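PDB 2A0S: 6-pyruvoyl tetrahydrobiopterin synthase from Plasmodium vivax, which belongs to the 6-pyruvoyl tetrahydropterin synthase family, assembles from six chains and binds zinc and, in pockets shared between subunits, biopterin. Local coordinates for residues 35-40 with 87-92; 55-60 with 161-166; 63-68 with 155-160. One frame throughout, in Å; residues are numbered along the deposited sequence.

Contact 1: 35-40 with 87-92. With BIO (biopterin), chain F; BIO (biopterin), chain D.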
loop_
_atom_site.group_PDB
_atom_site.type_symbol
_atom_site.label_atom_id
_atom_site.label_comp_id
_atom_site.label_asym_id
_atom_site.label_seq_id
_atom_site.Cartn_x
_atom_site.Cartn_y
_atom_site.Cartn_z
ATOM N N ALA A 35 14.803 2.089 -19.186
ATOM C CA ALA A 35 15.834 1.064 -19.261
ATOM C C ALA A 35 17.165 1.661 -18.816
ATOM O O ALA A 35 17.399 2.862 -18.985
ATOM C CB ALA A 35 15.943 0.520 -20.674
ATOM N N HIS A 36 18.025 0.823 -18.242
ATOM C CA HIS A 36 19.368 1.243 -17.841
ATOM C C HIS A 36 20.235 0.038 -17.468
ATOM O O HIS A 36 19.749 -1.094 -17.405
ATOM C CB HIS A 36 19.300 2.246 -16.675
ATOM C CG HIS A 36 19.461 1.623 -15.323
ATOM N ND1 HIS A 36 18.566 0.710 -14.811
ATOM C CD2 HIS A 36 20.418 1.782 -14.379
ATOM C CE1 HIS A 36 18.966 0.334 -13.609
ATOM N NE2 HIS A 36 20.087 0.969 -13.323
ATOM N N PHE A 37 21.524 0.291 -17.255
ATOM C CA PHE A 37 22.398 -0.645 -16.552
ATOM C C PHE A 37 23.517 0.105 -15.835
ATOM O O PHE A 37 24.024 1.111 -16.336
ATOM C CB PHE A 37 22.944 -1.756 -17.475
ATOM C CG PHE A 37 23.853 -1.268 -18.573
ATOM C CD1 PHE A 37 25.227 -1.159 -18.363
ATOM C CD2 PHE A 37 23.341 -0.955 -19.829
ATOM C CE1 PHE A 37 26.074 -0.719 -19.382
ATOM C CE2 PHE A 37 24.179 -0.516 -20.853
ATOM C CZ PHE A 37 25.548 -0.398 -20.628
ATOM N N ILE A 38 23.874 -0.382 -14.651
ATOM C CA ILE A 38 24.977 0.181 -13.881
ATOM C C ILE A 38 26.303 -0.309 -14.446
ATOM O O ILE A 38 26.471 -1.499 -14.723
ATOM C CB ILE A 38 24.874 -0.179 -12.368
ATOM C CG1 ILE A 38 23.635 0.472 -11.730
ATOM C CG2 ILE A 38 26.154 0.203 -11.609
ATOM C CD1 ILE A 38 23.592 1.989 -11.815
ATOM N N ALA A 39 27.230 0.624 -14.627
ATOM C CA ALA A 39 28.595 0.296 -15.000
ATOM C C ALA A 39 29.568 1.195 -14.249
ATOM O O ALA A 39 29.447 2.422 -14.283
ATOM C CB ALA A 39 28.786 0.425 -16.508
ATOM N N PHE A 40 30.507 0.572 -13.542
ATOM C CA PHE A 40 31.645 1.276 -12.953
ATOM C C PHE A 40 32.908 0.419 -13.054
ATOM O O PHE A 40 32.890 -0.631 -13.699
ATOM C CB PHE A 40 31.359 1.747 -11.514
ATOM C CG PHE A 40 30.954 0.651 -10.564
ATOM C CD1 PHE A 40 31.915 -0.128 -9.920
ATOM C CD2 PHE A 40 29.611 0.427 -10.278
ATOM C CE1 PHE A 40 31.541 -1.132 -9.027
ATOM C CE2 PHE A 40 29.227 -0.574 -9.386
ATOM C CZ PHE A 40 30.194 -1.354 -8.759
ATOM N N HIS A 87 10.010 6.501 -20.627
ATOM C CA HIS A 87 10.063 5.724 -21.874
ATOM C C HIS A 87 11.363 5.873 -22.666
ATOM O O HIS A 87 11.346 5.976 -23.895
ATOM C CB HIS A 87 8.833 5.998 -22.751
ATOM C CG HIS A 87 7.736 4.996 -22.579
ATOM N ND1 HIS A 87 7.067 4.817 -21.388
ATOM C CD2 HIS A 87 7.192 4.113 -23.452
ATOM C CE1 HIS A 87 6.159 3.870 -21.532
ATOM N NE2 HIS A 87 6.214 3.427 -22.776
ATOM N N HIS A 88 12.487 5.871 -21.956
ATOM C CA HIS A 88 13.803 5.975 -22.586
ATOM C C HIS A 88 14.832 5.076 -21.908
ATOM O O HIS A 88 14.624 4.618 -20.786
ATOM C CB HIS A 88 14.303 7.425 -22.561
ATOM C CG HIS A 88 13.543 8.345 -23.464
ATOM N ND1 HIS A 88 12.599 9.233 -22.996
ATOM C CD2 HIS A 88 13.589 8.515 -24.806
ATOM C CE1 HIS A 88 12.094 9.911 -24.012
ATOM N NE2 HIS A 88 12.678 9.494 -25.122
ATOM N N PHE A 89 15.936 4.816 -22.606
ATOM C CA PHE A 89 17.127 4.263 -21.973
ATOM C C PHE A 89 17.895 5.419 -21.339
ATOM O O PHE A 89 18.190 6.414 -22.005
ATOM C CB PHE A 89 18.001 3.520 -22.994
ATOM C CG PHE A 89 19.368 3.149 -22.474
ATOM C CD1 PHE A 89 19.548 2.013 -21.686
ATOM C CD2 PHE A 89 20.478 3.934 -22.778
ATOM C CE1 PHE A 89 20.812 1.670 -21.204
ATOM C CE2 PHE A 89 21.744 3.600 -22.301
ATOM C CZ PHE A 89 21.911 2.466 -21.514
ATOM N N ILE A 90 18.204 5.293 -20.053
ATOM C CA ILE A 90 18.973 6.314 -19.345
ATOM C C ILE A 90 20.458 6.169 -19.669
ATOM O O ILE A 90 21.110 5.210 -19.246
ATOM C CB ILE A 90 18.733 6.275 -17.814
ATOM C CG1 ILE A 90 17.274 6.623 -17.490
ATOM C CG2 ILE A 90 19.686 7.232 -17.095
ATOM C CD1 ILE A 90 16.869 6.346 -16.049
ATOM N N LEU A 91 20.974 7.128 -20.430
ATOM C CA LEU A 91 22.371 7.124 -20.852
ATOM C C LEU A 91 23.200 8.136 -20.051
ATOM O O LEU A 91 22.991 9.347 -20.173
ATOM C CB LEU A 91 22.471 7.399 -22.360
ATOM C CG LEU A 91 23.839 7.460 -23.053
ATOM C CD1 LEU A 91 24.650 6.190 -22.842
ATOM C CD2 LEU A 91 23.657 7.728 -24.535
ATOM N N PRO A 92 24.142 7.638 -19.223
ATOM C CA PRO A 92 25.028 8.505 -18.445
ATOM C C PRO A 92 26.114 9.120 -19.325
ATOM O O PRO A 92 26.945 8.397 -19.876
ATOM C CB PRO A 92 25.652 7.552 -17.412
ATOM C CG PRO A 92 24.975 6.220 -17.600
ATOM C CD PRO A 92 24.424 6.213 -18.980
HETATM N N1 BIO F . -2.084 -2.188 -23.099
HETATM N N2 BIO F . -3.377 -4.098 -23.238
HETATM C C2 BIO F . -2.219 -3.518 -22.947
HETATM N N3 BIO F . -1.142 -4.295 -22.490
HETATM C C4 BIO F . 0.075 -3.670 -22.190
HETATM O O4 BIO F . 1.030 -4.335 -21.790
HETATM C C4A BIO F . 0.179 -2.290 -22.356
HETATM C C8A BIO F . -0.926 -1.567 -22.817
HETATM N N8 BIO F . -0.833 -0.237 -22.975
HETATM C C7 BIO F . 0.294 0.399 -22.701
HETATM C C6 BIO F . 1.407 -0.312 -22.246
HETATM N N5 BIO F . 1.324 -1.642 -22.081
HETATM C C9 BIO F . 2.727 0.405 -21.914
HETATM O O9 BIO F . 2.492 1.471 -20.981
HETATM C C10 BIO F . 3.415 0.918 -23.192
HETATM O O10 BIO F . 4.828 0.737 -23.061
HETATM C C11 BIO F . 3.068 2.382 -23.505
HETATM N N1 BIO D . 22.697 0.212 -5.031
HETATM N N2 BIO D . 22.954 2.096 -3.713
HETATM C C2 BIO D . 22.510 1.528 -4.830
HETATM N N3 BIO D . 21.842 2.302 -5.797
HETATM C C4 BIO D . 21.376 1.687 -6.969
HETATM O O4 BIO D . 20.792 2.355 -7.822
HETATM C C4A BIO D . 21.587 0.319 -7.143
HETATM C C8A BIO D . 22.256 -0.399 -6.147
HETATM N N8 BIO D . 22.466 -1.717 -6.305
HETATM C C7 BIO D . 22.048 -2.340 -7.395
HETATM C C6 BIO D . 21.372 -1.640 -8.398
HETATM N N5 BIO D . 21.161 -0.319 -8.252
HETATM C C9 BIO D . 20.891 -2.378 -9.668
HETATM O O9 BIO D . 20.693 -1.438 -10.734
HETATM C C10 BIO D . 19.590 -3.174 -9.446
HETATM O O10 BIO D . 18.679 -2.444 -8.621
HETATM C C11 BIO D . 19.869 -4.564 -8.859
HETATM O O HOH W 1 22.230 3.197 -17.911
#
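Phe89 lays the CE1-CZ part of its ring against the CD2-CE2 side of Phe37, with CZ 3.8 Å from Phe37 CE2. The two rings are inclined at 39°, centroids 6.0 Å apart. With CG anti to the backbone N (chi1 169°), the Phe89 ring reaches back over the partner chain, and its CE1 comes 3.7 Å from His36 CA. Ala35 CB packs beside CD1. Tyr117 stacks on Phe37 and Phe119 meets Phe89, which extends the aromatic cluster to strand 116-120.

The backbones join at one bridge. Ala35 N donates to His88 O (3.0 Å), and Ile90 N to Ala35 O in a straighter bond of 2.8 Å. Beyond it the chains part, and a water accepts from Phe37 N and donates to Ile90 O at 2.7 Å.

His36 turns its ring away from 87-92, its side chain about 2 Å from a bound zinc ion, the distance of a metal ligand. His87 NE2 donates to O10 of a chain F biopterin (3.0 Å), and its ring stacks on His48 of a second subunit. The bridge joins strand 20-40 to strand 89-92 and sets His36 at the zinc and His87 at a second biopterin, as in the tunnelling (T-fold) family to which these synthases belong.

Contact 2: 55-60 with 161-166; sequences SLRLRG and YMEVTV
Arg59 lies flat on Tyr161, its guanidinium parallel to the ring within 7° and CZ 4.0 Å from the ring centroid, a stacked cation-pi pair. The extended arginine chain runs alongside the ring, CD packing on CD2, and Glu22 holds NE by a salt bridge. On the same face Arg57 and Glu163 run side by side; Glu163 OE2 nestles against Arg57 CD at 3.3 Å, while its salt bridge to NH2 is long. A water fills the notch among Arg57 NH2, Glu163 OE2 and Thr165 OG1, which is also hydrogen-bonded to Thr175. At the end of the row Ser55 OG presses on Thr165 CB (3.2 Å).

The other face is apolar. Met162, bent at chi2 and chi3, curls toward strand 55-60, its SD lying against the Leu58 branch formed by CG (3.6 Å) and CD2. Leu56 CD1 wedges between Met162 CE and Val164 CG1, 3.7 Å from the latter. Helix 134-149 packs on Met162 and Val164 from this face.

Five backbone bonds join the antiparallel strands. Tyr161 OH donates to Glu163 OE1 (2.6 Å), so both ring face and hydroxyl are held. The chemistry implies an amphipathic sheet, greasy beneath the helix and linked by charge and water on its other face.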
loop_
_atom_site.group_PDB
_atom_site.type_symbol
_atom_site.label_atom_id
_atom_site.label_comp_id
_atom_site.label_asym_id
_atom_site.label_seq_id
_atom_site.Cartn_x
_atom_site.Cartn_y
_atom_site.Cartn_z
ATOM N N SER A 55 9.200 11.295 -5.265
ATOM C CA SER A 55 8.438 12.079 -4.298
ATOM C C SER A 55 9.223 13.321 -3.889
ATOM O O SER A 55 10.451 13.283 -3.781
ATOM C CB SER A 55 8.061 11.244 -3.072
ATOM O OG SER A 55 9.206 10.801 -2.375
ATOM N N LEU A 56 8.505 14.419 -3.673
ATOM C CA LEU A 56 9.123 15.694 -3.330
ATOM C C LEU A 56 8.712 16.165 -1.935
ATOM O O LEU A 56 7.528 16.154 -1.587
ATOM C CB LEU A 56 8.780 16.748 -4.393
ATOM C CG LEU A 56 9.284 18.190 -4.270
ATOM C CD1 LEU A 56 10.807 18.283 -4.286
ATOM C CD2 LEU A 56 8.686 19.050 -5.373
ATOM N N ARG A 57 9.707 16.561 -1.142
ATOM C CA ARG A 57 9.493 17.121 0.193
ATOM C C ARG A 57 10.054 18.537 0.295
ATOM O O ARG A 57 11.173 18.803 -0.148
ATOM C CB ARG A 57 10.131 16.242 1.270
ATOM C CG ARG A 57 9.215 15.184 1.851
ATOM C CD ARG A 57 9.927 14.387 2.938
ATOM N NE ARG A 57 9.117 13.278 3.442
ATOM C CZ ARG A 57 9.067 12.064 2.896
ATOM N NH1 ARG A 57 8.298 11.129 3.438
ATOM N NH2 ARG A 57 9.778 11.777 1.812
ATOM N N LEU A 58 9.265 19.430 0.891
ATOM C CA LEU A 58 9.621 20.842 1.050
ATOM C C LEU A 58 9.366 21.316 2.475
ATOM O O LEU A 58 8.404 20.887 3.111
ATOM C CB LEU A 58 8.760 21.718 0.134
ATOM C CG LEU A 58 8.935 21.749 -1.386
ATOM C CD1 LEU A 58 8.112 20.646 -2.037
ATOM C CD2 LEU A 58 8.496 23.112 -1.905
ATOM N N ARG A 59 10.206 22.232 2.952
ATOM C CA ARG A 59 9.993 22.889 4.241
ATOM C C ARG A 59 9.933 24.403 4.073
ATOM O O ARG A 59 10.733 24.989 3.342
ATOM C CB ARG A 59 11.090 22.512 5.238
ATOM C CG ARG A 59 11.059 21.062 5.688
ATOM C CD ARG A 59 12.269 20.733 6.542
ATOM N NE ARG A 59 12.435 19.293 6.723
ATOM C CZ ARG A 59 13.560 18.709 7.125
ATOM N NH1 ARG A 59 13.609 17.391 7.258
ATOM N NH2 ARG A 59 14.640 19.434 7.390
ATOM N N GLY A 60 8.976 25.024 4.755
ATOM C CA GLY A 60 8.803 26.472 4.722
ATOM C C GLY A 60 7.755 26.938 5.711
ATOM O O GLY A 60 7.205 26.139 6.472
ATOM N N TYR A 161 14.121 24.551 2.084
ATOM C CA TYR A 161 14.561 23.159 2.031
ATOM C C TYR A 161 13.817 22.399 0.937
ATOM O O TYR A 161 12.584 22.404 0.893
ATOM C CB TYR A 161 14.347 22.494 3.397
ATOM C CG TYR A 161 14.807 21.054 3.497
ATOM C CD1 TYR A 161 16.133 20.742 3.794
ATOM C CD2 TYR A 161 13.906 20.003 3.320
ATOM C CE1 TYR A 161 16.554 19.419 3.897
ATOM C CE2 TYR A 161 14.316 18.680 3.422
ATOM C CZ TYR A 161 15.640 18.394 3.709
ATOM O OH TYR A 161 16.049 17.085 3.810
ATOM N N MET A 162 14.579 21.761 0.052
ATOM C CA MET A 162 14.027 20.919 -1.009
ATOM C C MET A 162 14.636 19.525 -0.917
ATOM O O MET A 162 15.842 19.383 -0.711
ATOM C CB MET A 162 14.318 21.521 -2.386
ATOM C CG MET A 162 13.518 22.773 -2.719
ATOM S SD MET A 162 11.854 22.429 -3.329
ATOM C CE MET A 162 12.199 21.815 -4.977
ATOM N N GLU A 163 13.798 18.505 -1.071
ATOM C CA GLU A 163 14.227 17.118 -0.924
ATOM C C GLU A 163 13.482 16.207 -1.896
ATOM O O GLU A 163 12.251 16.199 -1.925
ATOM C CB GLU A 163 14.000 16.652 0.519
ATOM C CG GLU A 163 14.434 15.222 0.804
ATOM C CD GLU A 163 13.922 14.702 2.138
ATOM O OE1 GLU A 163 14.373 15.197 3.193
ATOM O OE2 GLU A 163 13.078 13.781 2.130
ATOM N N VAL A 164 14.229 15.446 -2.695
ATOM C CA VAL A 164 13.616 14.456 -3.586
ATOM C C VAL A 164 13.996 13.029 -3.195
ATOM O O VAL A 164 15.144 12.753 -2.837
ATOM C CB VAL A 164 13.912 14.706 -5.103
ATOM C CG1 VAL A 164 13.627 16.152 -5.489
ATOM C CG2 VAL A 164 15.335 14.318 -5.471
ATOM N N THR A 165 13.010 12.138 -3.250
ATOM C CA THR A 165 13.229 10.713 -3.059
ATOM C C THR A 165 12.915 9.997 -4.366
ATOM O O THR A 165 11.809 10.115 -4.900
ATOM C CB THR A 165 12.351 10.144 -1.919
ATOM O OG1 THR A 165 12.669 10.805 -0.688
ATOM C CG2 THR A 165 12.569 8.640 -1.752
ATOM N N VAL A 166 13.902 9.274 -4.883
ATOM C CA VAL A 166 13.733 8.474 -6.089
ATOM C C VAL A 166 13.808 6.998 -5.714
ATOM O O VAL A 166 14.731 6.573 -5.017
ATOM C CB VAL A 166 14.796 8.824 -7.170
ATOM C CG1 VAL A 166 14.690 7.892 -8.375
ATOM C CG2 VAL A 166 14.648 10.273 -7.615
HETATM O O HOH W 2 11.484 13.209 -0.337
HETATM O O HOH W 3 12.539 15.064 5.472
#

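Contact 3: 63-68 with 155-160; sequences QGDGYV and KTRSVN. With BIO (biopterin), chain B.
Bends at chi2 (-63°) and chi3 (-57°) fold the Arg157 chain back toward loop 63-68, where its guanidinium meets the carboxylate of Asp65. The aspartate comes from the opposite direction, its CG set between its own backbone N and carbonyl carbon. The grip is end-on: Arg157 NH1 donates to Asp65 OD2 (2.8 Å) and NH2 to OD1 (2.9 Å), with the two planes 38° apart. NH2 meets the syn lone pair of OD1, whereas NH1 reaches OD2 on the syn side but well out of the carboxylate plane.

Asp65 OD1 also accepts from Tyr67 N (3.0 Å), which approaches from above the carboxylate plane and closes an Asx turn. One oxygen thus shapes its own loop and binds the neighbouring one. On another edge of the guanidinium, Arg157 NE donates to Val68 O (3.0 Å) from above the carbonyl plane. Gln63 CG lies 3.7 Å from Arg157 CZ, over one guanidinium face, and Val68 CG1 touches Val159 CG2 more loosely. These contacts on several sides would limit rotation of the arginine head and probably favour its charged form.

Arg157 follows helix 151-156, whose end is a Schellman motif with Ser158 at positive phi as the C-prime residue. Next to the salt bridge, Tyr67 puts a ring face against the pterin of the chain B biopterin, CD1 3.4 Å from C2. Val68 N donates to Glu135 OE2 of a neighbouring subunit, which also binds the biopterin. The Asx turn, tied to Arg157, carries Tyr67, whose ring lines a biopterin pocket at a subunit interface.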
loop_
_atom_site.group_PDB
_atom_site.type_symbol
_atom_site.label_atom_id
_atom_site.label_comp_id
_atom_site.label_asym_id
_atom_site.label_seq_id
_atom_site.Cartn_x
_atom_site.Cartn_y
_atom_site.Cartn_z
ATOM N N GLN A 63 2.096 30.522 4.498
ATOM C CA GLN A 63 1.861 31.889 4.034
ATOM C C GLN A 63 0.447 32.372 4.365
ATOM O O GLN A 63 -0.384 31.601 4.856
ATOM C CB GLN A 63 2.136 32.004 2.528
ATOM C CG GLN A 63 3.557 31.616 2.114
ATOM C CD GLN A 63 4.618 32.522 2.716
ATOM O OE1 GLN A 63 5.321 32.135 3.650
ATOM N NE2 GLN A 63 4.729 33.738 2.191
ATOM N N GLY A 64 0.186 33.649 4.085
ATOM C CA GLY A 64 -1.104 34.280 4.370
ATOM C C GLY A 64 -2.288 33.707 3.610
ATOM O O GLY A 64 -3.438 34.011 3.930
ATOM N N ASP A 65 -2.006 32.882 2.602
ATOM C CA ASP A 65 -3.053 32.216 1.823
ATOM C C ASP A 65 -3.383 30.812 2.351
ATOM O O ASP A 65 -4.251 30.124 1.807
ATOM C CB ASP A 65 -2.689 32.180 0.328
ATOM C CG ASP A 65 -1.369 31.467 0.045
ATOM O OD1 ASP A 65 -0.782 30.848 0.961
ATOM O OD2 ASP A 65 -0.916 31.528 -1.117
ATOM N N GLY A 66 -2.685 30.400 3.408
ATOM C CA GLY A 66 -2.907 29.096 4.032
ATOM C C GLY A 66 -1.975 27.999 3.549
ATOM O O GLY A 66 -1.892 26.933 4.166
ATOM N N TYR A 67 -1.278 28.257 2.445
ATOM C CA TYR A 67 -0.332 27.300 1.881
ATOM C C TYR A 67 1.107 27.684 2.196
ATOM O O TYR A 67 1.427 28.867 2.331
ATOM C CB TYR A 67 -0.474 27.222 0.356
ATOM C CG TYR A 67 -1.828 26.810 -0.185
ATOM C CD1 TYR A 67 -2.722 26.058 0.579
ATOM C CD2 TYR A 67 -2.197 27.144 -1.488
ATOM C CE1 TYR A 67 -3.959 25.676 0.067
ATOM C CE2 TYR A 67 -3.427 26.763 -2.010
ATOM C CZ TYR A 67 -4.300 26.029 -1.229
ATOM O OH TYR A 67 -5.515 25.650 -1.747
ATOM N N VAL A 68 1.972 26.680 2.311
ATOM C CA VAL A 68 3.409 26.903 2.205
ATOM C C VAL A 68 3.669 27.162 0.721
ATOM O O VAL A 68 4.294 28.156 0.346
ATOM C CB VAL A 68 4.232 25.682 2.692
ATOM C CG1 VAL A 68 5.728 25.912 2.476
ATOM C CG2 VAL A 68 3.949 25.388 4.158
ATOM N N LYS A 155 11.671 31.061 -2.848
ATOM C CA LYS A 155 12.054 31.992 -1.786
ATOM C C LYS A 155 10.943 32.975 -1.414
ATOM O O LYS A 155 10.876 33.429 -0.269
ATOM C CB LYS A 155 13.334 32.747 -2.155
ATOM C CG LYS A 155 14.611 31.951 -1.929
ATOM C CD LYS A 155 15.820 32.867 -1.848
ATOM C CE LYS A 155 17.067 32.106 -1.427
ATOM N NZ LYS A 155 18.233 33.014 -1.228
ATOM N N THR A 156 10.080 33.302 -2.376
ATOM C CA THR A 156 8.914 34.155 -2.117
ATOM C C THR A 156 7.862 33.421 -1.284
ATOM O O THR A 156 7.066 34.049 -0.582
ATOM C CB THR A 156 8.262 34.681 -3.420
ATOM O OG1 THR A 156 8.015 33.592 -4.317
ATOM C CG2 THR A 156 9.157 35.711 -4.101
ATOM N N ARG A 157 7.873 32.092 -1.369
ATOM C CA ARG A 157 6.981 31.239 -0.584
ATOM C C ARG A 157 7.642 30.795 0.726
ATOM O O ARG A 157 7.091 29.968 1.459
ATOM C CB ARG A 157 6.541 30.018 -1.403
ATOM C CG ARG A 157 5.795 30.334 -2.706
ATOM C CD ARG A 157 4.471 31.066 -2.473
ATOM N NE ARG A 157 3.564 30.323 -1.599
ATOM C CZ ARG A 157 2.328 30.706 -1.287
ATOM N NH1 ARG A 157 1.828 31.833 -1.780
ATOM N NH2 ARG A 157 1.588 29.957 -0.481
ATOM N N SER A 158 8.822 31.358 1.000
ATOM C CA SER A 158 9.620 31.099 2.213
ATOM C C SER A 158 10.162 29.666 2.332
ATOM O O SER A 158 10.514 29.217 3.427
ATOM C CB SER A 158 8.866 31.513 3.488
ATOM O OG SER A 158 7.890 30.552 3.850
ATOM N N VAL A 159 10.240 28.964 1.204
ATOM C CA VAL A 159 10.795 27.610 1.170
ATOM C C VAL A 159 12.315 27.676 1.308
ATOM O O VAL A 159 12.983 28.386 0.553
ATOM C CB VAL A 159 10.398 26.855 -0.127
ATOM C CG1 VAL A 159 10.986 25.445 -0.140
ATOM C CG2 VAL A 159 8.881 26.798 -0.274
ATOM N N ASN A 160 12.848 26.943 2.283
ATOM C CA ASN A 160 14.287 26.933 2.555
ATOM C C ASN A 160 14.923 25.540 2.474
ATOM O O ASN A 160 16.115 25.373 2.748
ATOM C CB ASN A 160 14.582 27.585 3.915
ATOM C CG ASN A 160 13.942 26.843 5.084
ATOM O OD1 ASN A 160 13.131 25.934 4.900
ATOM N ND2 ASN A 160 14.306 27.239 6.297
HETATM N N1 BIO B . -1.954 23.123 -1.409
HETATM N N2 BIO B . -0.221 23.346 0.107
HETATM C C2 BIO B . -1.484 23.025 -0.153
HETATM N N3 BIO B . -2.326 22.578 0.882
HETATM C C4 BIO B . -3.656 22.240 0.591
HETATM O O4 BIO B . -4.401 21.851 1.490
HETATM C C4A BIO B . -4.109 22.354 -0.723
HETATM C C8A BIO B . -3.226 22.802 -1.711
HETATM N N8 BIO B . -3.653 22.917 -2.981
HETATM C C7 BIO B . -4.900 22.613 -3.303
HETATM C C6 BIO B . -5.794 22.158 -2.330
HETATM N N5 BIO B . -5.378 22.044 -1.055
HETATM C C9 BIO B . -7.249 21.809 -2.717
HETATM O O9 BIO B . -8.089 21.854 -1.554
HETATM C C10 BIO B . -7.380 20.425 -3.384
HETATM O O10 BIO B . -6.530 19.469 -2.743
HETATM C C11 BIO B . -7.094 20.490 -4.888
#

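Contact 1 is buried, whereas contacts 2 and 3 are partly buried and lie together on the other side of the chain's centre. Contacts 1 and 2 both reach the five-stranded antiparallel sheet, through its neighbouring strands 20-40 and 48-61, and lie about 24 Å apart, centre to centre. Contact 3 touches contact 2: Arg59 O probably accepts a hydrogen bond from Asn160 N, and Val159 packs on Leu58. The chemistry follows position: aromatic packing and one backbone bridge in contact 1, a regular two-faced strand pair in contact 2, and a charged side chain tying loop to helix end in contact 3. Contacts 1 and 3 each meet biopterin, from different ends of the subunit.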